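Local coordinates for putative aliphatic sulfonates-binding protein (Escherichia coli, PDB 2X26) that probably serves as the periplasmic binding protein of an ABC transport system, capturing aliphatic sulfonates for uptake into the cell, at residues Glu87-Ala92 with Val153-Ile158; Lys98-Leu103 with Arg173-Gly178; His106-Gln111 with Thr132-Thr137. One frame throughout, in Å; residues are numbered along the deposited sequence.

Contact 1: residues Glu87-Ala92 with Val153-Ile158; sequences EVILVA and VDAWAI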
loop_
_atom_site.group_PDB
_atom_site.type_symbol
_atom_site.label_atom_id
_atom_site.label_comp_id
_atom_site.label_asym_id
_atom_site.label_seq_id
_atom_site.Cartn_x
_atom_site.Cartn_y
_atom_site.Cartn_z
ATOM N N GLU A 87 6.681 5.102 -8.987
ATOM C CA GLU A 87 7.683 5.346 -7.931
ATOM C C GLU A 87 8.978 5.771 -8.659
ATOM O O GLU A 87 9.517 5.002 -9.397
ATOM C CB GLU A 87 7.849 4.032 -7.141
ATOM C CG GLU A 87 8.739 4.099 -5.900
ATOM C CD GLU A 87 7.915 4.444 -4.640
ATOM O OE1 GLU A 87 6.837 3.834 -4.478
ATOM O OE2 GLU A 87 8.357 5.301 -3.851
ATOM N N VAL A 88 9.452 7.004 -8.457
ATOM C CA VAL A 88 10.500 7.597 -9.322
ATOM C C VAL A 88 11.618 8.374 -8.624
ATOM O O VAL A 88 11.468 8.808 -7.478
ATOM C CB VAL A 88 9.833 8.540 -10.349
ATOM C CG1 VAL A 88 8.800 7.771 -11.190
ATOM C CG2 VAL A 88 9.188 9.777 -9.619
ATOM N N ILE A 89 12.745 8.538 -9.328
ATOM C CA ILE A 89 13.723 9.572 -9.021
ATOM C C ILE A 89 13.619 10.647 -10.108
ATOM O O ILE A 89 13.744 10.332 -11.317
ATOM C CB ILE A 89 15.152 8.980 -9.000
ATOM C CG1 ILE A 89 15.251 7.867 -7.968
ATOM C CG2 ILE A 89 16.218 10.089 -8.745
ATOM C CD1 ILE A 89 16.651 7.120 -7.965
ATOM N N LEU A 90 13.344 11.877 -9.690
ATOM C CA LEU A 90 13.220 12.990 -10.607
ATOM C C LEU A 90 14.428 13.866 -10.587
ATOM O O LEU A 90 14.993 14.139 -9.526
ATOM C CB LEU A 90 12.057 13.880 -10.194
ATOM C CG LEU A 90 10.649 13.307 -10.260
ATOM C CD1 LEU A 90 9.717 14.308 -9.593
ATOM C CD2 LEU A 90 10.199 13.036 -11.737
ATOM N N VAL A 91 14.773 14.368 -11.760
ATOM C CA VAL A 91 15.789 15.424 -11.873
ATOM C C VAL A 91 15.207 16.474 -12.753
ATOM O O VAL A 91 14.171 16.230 -13.362
ATOM C CB VAL A 91 17.123 14.906 -12.481
ATOM C CG1 VAL A 91 17.735 13.858 -11.536
ATOM C CG2 VAL A 91 16.862 14.233 -13.861
ATOM N N ALA A 92 15.853 17.639 -12.841
ATOM C CA ALA A 92 15.395 18.672 -13.789
ATOM C C ALA A 92 15.618 18.194 -15.222
ATOM O O ALA A 92 16.618 17.495 -15.470
ATOM C CB ALA A 92 16.133 20.019 -13.512
ATOM N N VAL A 153 18.493 20.589 -3.851
ATOM C CA VAL A 153 18.935 19.216 -4.088
ATOM C C VAL A 153 18.913 18.970 -5.596
ATOM O O VAL A 153 18.268 19.718 -6.345
ATOM C CB VAL A 153 18.024 18.139 -3.390
ATOM C CG1 VAL A 153 18.241 18.159 -1.902
ATOM C CG2 VAL A 153 16.569 18.341 -3.720
ATOM N N ASP A 154 19.632 17.959 -6.048
ATOM C CA ASP A 154 19.664 17.698 -7.484
ATOM C C ASP A 154 18.663 16.689 -7.971
ATOM O O ASP A 154 18.401 16.608 -9.165
ATOM C CB ASP A 154 21.075 17.341 -7.924
ATOM C CG ASP A 154 22.030 18.471 -7.587
ATOM O OD1 ASP A 154 21.672 19.635 -7.923
ATOM O OD2 ASP A 154 23.020 18.201 -6.895
ATOM N N ALA A 155 18.122 15.901 -7.053
ATOM C CA ALA A 155 17.181 14.861 -7.410
ATOM C C ALA A 155 16.221 14.641 -6.245
ATOM O O ALA A 155 16.584 14.911 -5.092
ATOM C CB ALA A 155 17.912 13.551 -7.741
ATOM N N TRP A 156 15.020 14.146 -6.551
ATOM C CA TRP A 156 13.962 13.925 -5.570
ATOM C C TRP A 156 13.371 12.538 -5.841
ATOM O O TRP A 156 12.847 12.245 -6.936
ATOM C CB TRP A 156 12.883 15.016 -5.660
ATOM C CG TRP A 156 11.734 14.903 -4.679
ATOM C CD1 TRP A 156 11.750 14.305 -3.468
ATOM C CD2 TRP A 156 10.439 15.488 -4.816
ATOM N NE1 TRP A 156 10.525 14.433 -2.849
ATOM C CE2 TRP A 156 9.708 15.165 -3.662
ATOM C CE3 TRP A 156 9.811 16.217 -5.836
ATOM C CZ2 TRP A 156 8.383 15.548 -3.478
ATOM C CZ3 TRP A 156 8.483 16.613 -5.644
ATOM C CH2 TRP A 156 7.795 16.274 -4.483
ATOM N N ALA A 157 13.499 11.667 -4.860
ATOM C CA ALA A 157 12.911 10.331 -5.000
ATOM C C ALA A 157 11.576 10.385 -4.287
ATOM O O ALA A 157 11.507 10.754 -3.105
ATOM C CB ALA A 157 13.837 9.279 -4.393
ATOM N N ILE A 158 10.506 10.100 -5.030
ATOM C CA ILE A 158 9.131 10.322 -4.554
ATOM C C ILE A 158 8.113 9.436 -5.259
ATOM O O ILE A 158 8.383 8.877 -6.331
ATOM C CB ILE A 158 8.754 11.863 -4.730
ATOM C CG1 ILE A 158 7.461 12.242 -3.961
ATOM C CG2 ILE A 158 8.720 12.246 -6.194
ATOM C CD1 ILE A 158 7.551 12.039 -2.444
HETATM O O HOH W 1 18.040 18.381 -11.131
#
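D154 and A155 meet V91 where two antiparallel strands come together in the mixed five-stranded sheet of one lobe of this periplasmic binding protein. Strand 87-92 and strand 155-158 run at 161° to each other. Just before the second strand, the carbonyl O of D154 lies 3.7 Å from V91 CG1. The same carbonyl takes a hydrogen bond from a water that in turn accepts from A92 N, which extends the pairing past the last direct bond. A155 follows, and its CB packs against V91 CG1 and I89 CG2. W156 pairs with L90 in a hydrogen-bonded site. L90 N gives a nearly straight bond of 2.8 Å to W156 O, and W156 N answers to L90 O. The indole lies on the face of V88 and L90. Its CG is anti to the backbone N (chi1 -179°), which sets the ring beside L90, whose CD1 comes to it obliquely, 4.2 Å from W156 CE3. I158 CB of the same strand lies over one ring face, offset toward the rim. Helix 141-149 also packs on this tryptophan. A157 is the non-hydrogen-bonded partner of I89, and of the paired residues these have the closest CA atoms, 4.2 Å apart. The small CB of A157 faces I89 CG1 on the side packed by helix 115-126. A157 CA also makes a CH...O contact to V88 O. A second pair of hydrogen bonds joins I158 and V88, N to O in both directions. I158 CG2 touches L90 CD1, and the two side chains pass at a slant. V88 N points almost straight at I158 O, 3.0 Å away, with an angle of 172° at the hydrogen.

Contact 2: residues Lys98-Leu103 with Arg173-Gly178; sequences KTVADL and RVLKDG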
loop_
_atom_site.group_PDB
_atom_site.type_symbol
_atom_site.label_atom_id
_atom_site.label_comp_id
_atom_site.label_asym_id
_atom_site.label_seq_id
_atom_site.Cartn_x
_atom_site.Cartn_y
_atom_site.Cartn_z
ATOM N N LYS A 98 22.260 11.965 -16.183
ATOM C CA LYS A 98 21.548 11.182 -17.188
ATOM C C LYS A 98 21.276 9.760 -16.723
ATOM O O LYS A 98 20.369 9.102 -17.242
ATOM C CB LYS A 98 22.290 11.196 -18.535
ATOM C CG LYS A 98 21.414 10.802 -19.744
ATOM C CD LYS A 98 21.712 11.687 -20.988
ATOM C CE LYS A 98 20.959 11.154 -22.214
ATOM N NZ LYS A 98 21.714 11.416 -23.466
ATOM N N THR A 99 22.035 9.295 -15.726
ATOM C CA THR A 99 21.857 7.935 -15.196
ATOM C C THR A 99 21.901 7.963 -13.686
ATOM O O THR A 99 22.344 8.934 -13.096
ATOM C CB THR A 99 22.999 6.998 -15.651
ATOM O OG1 THR A 99 24.233 7.509 -15.146
ATOM C CG2 THR A 99 23.034 6.865 -17.163
ATOM N N VAL A 100 21.499 6.879 -13.039
ATOM C CA VAL A 100 21.583 6.846 -11.565
ATOM C C VAL A 100 23.033 6.964 -11.066
ATOM O O VAL A 100 23.331 7.567 -10.044
ATOM C CB VAL A 100 20.956 5.534 -11.035
ATOM C CG1 VAL A 100 21.248 5.408 -9.569
ATOM C CG2 VAL A 100 19.445 5.584 -11.279
ATOM N N ALA A 101 23.930 6.358 -11.812
ATOM C CA ALA A 101 25.352 6.508 -11.540
ATOM C C ALA A 101 25.774 7.970 -11.463
ATOM O O ALA A 101 26.661 8.306 -10.681
ATOM C CB ALA A 101 26.159 5.758 -12.587
ATOM N N ASP A 102 25.142 8.835 -12.251
ATOM C CA ASP A 102 25.525 10.239 -12.238
ATOM C C ASP A 102 25.154 10.953 -10.941
ATOM O O ASP A 102 25.625 12.064 -10.696
ATOM C CB ASP A 102 24.944 11.004 -13.411
ATOM C CG ASP A 102 25.518 10.583 -14.717
ATOM O OD1 ASP A 102 26.659 10.037 -14.740
ATOM O OD2 ASP A 102 24.811 10.778 -15.732
ATOM N N LEU A 103 24.345 10.319 -10.097
ATOM C CA LEU A 103 24.041 10.908 -8.785
ATOM C C LEU A 103 25.205 10.914 -7.800
ATOM O O LEU A 103 25.137 11.593 -6.796
ATOM C CB LEU A 103 22.853 10.228 -8.127
ATOM C CG LEU A 103 21.526 10.407 -8.867
ATOM C CD1 LEU A 103 20.552 9.467 -8.317
ATOM C CD2 LEU A 103 20.988 11.782 -8.722
ATOM N N ARG A 173 12.104 15.428 -15.195
ATOM C CA ARG A 173 12.308 14.224 -15.961
ATOM C C ARG A 173 12.538 13.057 -14.983
ATOM O O ARG A 173 13.183 13.188 -13.910
ATOM C CB ARG A 173 13.488 14.467 -16.919
ATOM C CG ARG A 173 14.446 13.335 -17.206
ATOM C CD ARG A 173 15.346 13.684 -18.408
ATOM N NE ARG A 173 16.529 14.473 -18.095
ATOM C CZ ARG A 173 17.663 14.010 -17.560
ATOM N NH1 ARG A 173 17.803 12.741 -17.213
ATOM N NH2 ARG A 173 18.656 14.858 -17.332
ATOM N N VAL A 174 11.944 11.937 -15.312
ATOM C CA VAL A 174 12.196 10.702 -14.552
ATOM C C VAL A 174 13.607 10.182 -14.906
ATOM O O VAL A 174 13.862 9.799 -16.051
ATOM C CB VAL A 174 11.110 9.683 -14.847
ATOM C CG1 VAL A 174 11.449 8.298 -14.249
ATOM C CG2 VAL A 174 9.787 10.158 -14.299
ATOM N N LEU A 175 14.517 10.181 -13.936
ATOM C CA LEU A 175 15.845 9.572 -14.112
ATOM C C LEU A 175 15.761 8.050 -14.023
ATOM O O LEU A 175 16.489 7.321 -14.713
ATOM C CB LEU A 175 16.782 10.087 -13.021
ATOM C CG LEU A 175 18.232 9.600 -13.060
ATOM C CD1 LEU A 175 18.914 10.270 -14.182
ATOM C CD2 LEU A 175 18.865 9.930 -11.721
ATOM N N LYS A 176 14.880 7.568 -13.160
ATOM C CA LYS A 176 14.804 6.134 -12.869
ATOM C C LYS A 176 13.437 5.854 -12.283
ATOM O O LYS A 176 12.994 6.604 -11.453
ATOM C CB LYS A 176 15.914 5.789 -11.862
ATOM C CG LYS A 176 15.977 4.342 -11.410
ATOM C CD LYS A 176 16.288 3.444 -12.532
ATOM C CE LYS A 176 16.537 2.053 -11.942
ATOM N NZ LYS A 176 16.851 1.096 -12.998
ATOM N N ASP A 177 12.764 4.797 -12.744
ATOM C CA ASP A 177 11.546 4.351 -12.028
ATOM C C ASP A 177 11.779 2.941 -11.498
ATOM O O ASP A 177 12.907 2.419 -11.559
ATOM C CB ASP A 177 10.276 4.494 -12.884
ATOM C CG ASP A 177 10.228 3.518 -14.055
ATOM O OD1 ASP A 177 10.986 2.505 -14.082
ATOM O OD2 ASP A 177 9.405 3.729 -14.975
ATOM N N GLY A 178 10.734 2.311 -10.982
ATOM C CA GLY A 178 10.950 1.038 -10.281
ATOM C C GLY A 178 10.989 -0.179 -11.171
ATOM O O GLY A 178 10.991 -1.333 -10.662
#
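L175 packs against K98, T99 and L103. Its side chain reaches from the edge strand 172-177 to residues 98-103, in the loop that follows strand 87-92 and precedes strand 107-110 in the chain. The tight part lies round its two methyl groups. CG of L175 stands anti to the backbone N (chi1 -178°), which carries the branch out to the loop. There L175 CD1 rests on the loop backbone at K98-T99, 3.5 Å from K98 C. L175 CD2 meets L103 CD1 tip to tip at 3.8 Å. L103 is buried, and its side chain also packs on A155 of the sheet. Beside this pair, V100 CG2 crosses the start of the K176 chain at a slant, 3.6 Å from K176 CB. The K176 chain bends at chi2 (64°), and its NZ leads away and hydrogen-bonds to Q126 OE1. L175 and K176 both face I89 as a classic beta bulge, so two successive residues are presented to one residue of the neighbouring strand.

The K98 side is looser and more exposed. R173 NH1 comes only within 4.1 Å of K98 CA, which lies oblique to the guanidinium. The arginine is held by carbonyls just outside the contact: NE bonds to E93 O and NH2 to I97 O. The K98 side chain starts away from the strand.

The loop is also braced from within. D102 OD2 accepts from K98 N at 2.8 Å through its anti lone pair. It also accepts from T99 N at 3.1 Å, from above the carboxylate plane. No hydrogen bond joins the two segments. The contact rests mainly on van der Waals packing, and the bonds within the loop are consistent with a fixed surface for L175.

Contact 3: residues His106-Gln111 with Thr132-Thr137; sequences HKVAFQ and TDIQPT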
loop_
_atom_site.group_PDB
_atom_site.type_symbol
_atom_site.label_atom_id
_atom_site.label_comp_id
_atom_site.label_asym_id
_atom_site.label_seq_id
_atom_site.Cartn_x
_atom_site.Cartn_y
_atom_site.Cartn_z
ATOM N N HIS A 106 26.110 13.847 -5.313
ATOM C CA HIS A 106 25.014 14.841 -5.325
ATOM C C HIS A 106 24.026 14.703 -4.176
ATOM O O HIS A 106 24.019 13.686 -3.469
ATOM C CB HIS A 106 24.286 14.834 -6.672
ATOM C CG HIS A 106 25.089 15.409 -7.788
ATOM N ND1 HIS A 106 25.554 14.657 -8.842
ATOM C CD2 HIS A 106 25.543 16.668 -7.996
ATOM C CE1 HIS A 106 26.256 15.425 -9.658
ATOM N NE2 HIS A 106 26.264 16.651 -9.166
ATOM N N LYS A 107 23.187 15.739 -3.985
ATOM C CA LYS A 107 22.186 15.741 -2.926
ATOM C C LYS A 107 20.867 15.162 -3.453
ATOM O O LYS A 107 20.343 15.612 -4.478
ATOM C CB LYS A 107 21.944 17.164 -2.394
ATOM C CG LYS A 107 23.180 17.879 -1.898
ATOM C CD LYS A 107 22.806 19.372 -1.719
ATOM C CE LYS A 107 23.919 20.318 -2.005
ATOM N NZ LYS A 107 24.743 20.563 -0.794
ATOM N N VAL A 108 20.354 14.156 -2.755
ATOM C CA VAL A 108 19.105 13.556 -3.161
ATOM C C VAL A 108 18.094 13.653 -2.013
ATOM O O VAL A 108 18.346 13.102 -0.927
ATOM C CB VAL A 108 19.332 12.089 -3.541
ATOM C CG1 VAL A 108 18.001 11.439 -4.010
ATOM C CG2 VAL A 108 20.433 11.939 -4.656
ATOM N N ALA A 109 16.927 14.262 -2.257
ATOM C CA ALA A 109 15.910 14.369 -1.229
ATOM C C ALA A 109 14.962 13.176 -1.297
ATOM O O ALA A 109 14.622 12.736 -2.398
ATOM C CB ALA A 109 15.120 15.629 -1.430
ATOM N N PHE A 110 14.530 12.694 -0.131
ATOM C CA PHE A 110 13.485 11.641 0.005
ATOM C C PHE A 110 13.124 11.489 1.473
ATOM O O PHE A 110 13.908 11.900 2.331
ATOM C CB PHE A 110 13.994 10.286 -0.515
ATOM C CG PHE A 110 15.246 9.789 0.200
ATOM C CD1 PHE A 110 15.171 8.834 1.227
ATOM C CD2 PHE A 110 16.498 10.311 -0.137
ATOM C CE1 PHE A 110 16.348 8.409 1.882
ATOM C CE2 PHE A 110 17.657 9.912 0.540
ATOM C CZ PHE A 110 17.566 8.952 1.534
ATOM N N GLN A 111 12.020 10.803 1.772
ATOM C CA GLN A 111 11.605 10.581 3.158
ATOM C C GLN A 111 12.287 9.358 3.765
ATOM O O GLN A 111 12.253 8.263 3.199
ATOM C CB GLN A 111 10.063 10.449 3.272
ATOM C CG GLN A 111 9.622 10.397 4.741
ATOM C CD GLN A 111 8.097 10.375 4.889
ATOM O OE1 GLN A 111 7.456 11.403 4.995
ATOM N NE2 GLN A 111 7.546 9.199 4.953
ATOM N N THR A 132 26.664 6.285 1.265
ATOM C CA THR A 132 27.870 7.048 1.613
ATOM C C THR A 132 28.470 7.656 0.350
ATOM O O THR A 132 29.429 8.411 0.423
ATOM C CB THR A 132 28.916 6.212 2.413
ATOM O OG1 THR A 132 29.147 4.948 1.786
ATOM C CG2 THR A 132 28.459 5.997 3.837
ATOM N N ASP A 133 27.887 7.334 -0.812
ATOM C CA ASP A 133 28.412 7.813 -2.100
ATOM C C ASP A 133 27.614 9.034 -2.597
ATOM O O ASP A 133 27.998 9.659 -3.577
ATOM C CB ASP A 133 28.423 6.700 -3.155
ATOM C CG ASP A 133 29.437 5.588 -2.839
ATOM O OD1 ASP A 133 30.655 5.881 -2.631
ATOM O OD2 ASP A 133 29.027 4.400 -2.818
ATOM N N ILE A 134 26.501 9.348 -1.926
ATOM C CA ILE A 134 25.747 10.593 -2.180
ATOM C C ILE A 134 25.553 11.367 -0.865
ATOM O O ILE A 134 26.089 10.977 0.178
ATOM C CB ILE A 134 24.339 10.333 -2.795
ATOM C CG1 ILE A 134 23.464 9.576 -1.809
ATOM C CG2 ILE A 134 24.465 9.480 -4.089
ATOM C CD1 ILE A 134 21.968 9.549 -2.151
ATOM N N GLN A 135 24.784 12.443 -0.922
ATOM C CA GLN A 135 24.385 13.177 0.275
ATOM C C GLN A 135 22.880 12.990 0.538
ATOM O O GLN A 135 22.059 13.751 -0.008
ATOM C CB GLN A 135 24.741 14.660 0.114
ATOM C CG GLN A 135 26.238 14.962 0.236
ATOM C CD GLN A 135 26.536 16.331 0.858
ATOM O OE1 GLN A 135 26.408 17.372 0.208
ATOM N NE2 GLN A 135 26.949 16.326 2.122
ATOM N N PRO A 136 22.500 11.965 1.346
ATOM C CA PRO A 136 21.063 11.700 1.520
ATOM C C PRO A 136 20.471 12.805 2.293
ATOM O O PRO A 136 21.068 13.251 3.305
ATOM C CB PRO A 136 21.035 10.408 2.358
ATOM C CG PRO A 136 22.359 9.738 2.045
ATOM C CD PRO A 136 23.303 10.929 2.031
ATOM N N THR A 137 19.320 13.283 1.829
ATOM C CA THR A 137 18.749 14.503 2.361
ATOM C C THR A 137 17.324 14.167 2.814
ATOM O O THR A 137 16.410 14.088 1.981
ATOM C CB THR A 137 18.733 15.567 1.271
ATOM O OG1 THR A 137 20.077 15.778 0.786
ATOM C CG2 THR A 137 18.214 16.836 1.820
#
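A beta-alpha-beta unit, strand 107-110, helix 115-126 and strand 135-138, brings H106-F110 beside I134-T137 as parallel neighbours at the outer edge of the sheet. Four backbone bonds run between them. Q135 N gives to H106 O at 2.9 Å, and V108 N gives a longer bond to Q135 O. T137 N bonds to V108 O, and F110 N to T137 O.

Q135 O has a second donor. T137 OG1, of its own strand, reaches it at 2.9 Å from the face of the carbonyl plane opposite to V108 N. The hydroxyl is turned back to its own strand because it stands beside the backbone N of T137 (chi1 -58°). T137 CB packs close to V108 O, at 3.3 Å.

On the face of V108 and P136, the I134 and V108 side chains cross, CD1 of I134 3.8 Å from CG2 of V108, and both residues touch L120 of the connecting helix. F110 lies alongside P136, pointing the same way. P136 CB meets the ring at its edge, near the ring plane, 3.9 Å from F110 CZ. H117 packs edge-to-face with the same phenyl ring. On the face of K107 and Q135, these two run side by side at the surface. K107 NZ stays 3.7 Å from Q135 OE1 and is not hydrogen-bonded to it. Further along this face, buried A109 packs on helix 141-149.

Backbone bonds thus set the register, apolar packing ties the pair to L120, and K107 and Q135 lie alongside without a hydrogen bond.

All three contacts reach one mixed five-stranded sheet, on the same side of the chain's centre. Across it the order is 135-138, 107-110, 155-159, 87-92, 172-177. Contact 3 joins the first two strands and contact 1 the third and fourth. Contact 2 packs the loop that leads from 87-92 to 107-110 against the fifth. The centres of contacts 1 and 2 lie about 8 Å apart, 1 and 3 about 10 Å, 2 and 3 about 13 Å. Along the chain, contact 3 is nested inside the loops closed by the other two, whose segments alternate. Together they join parts of one binding-protein lobe; the other has the sheet with strands 4-9, 33-38 and 56-59.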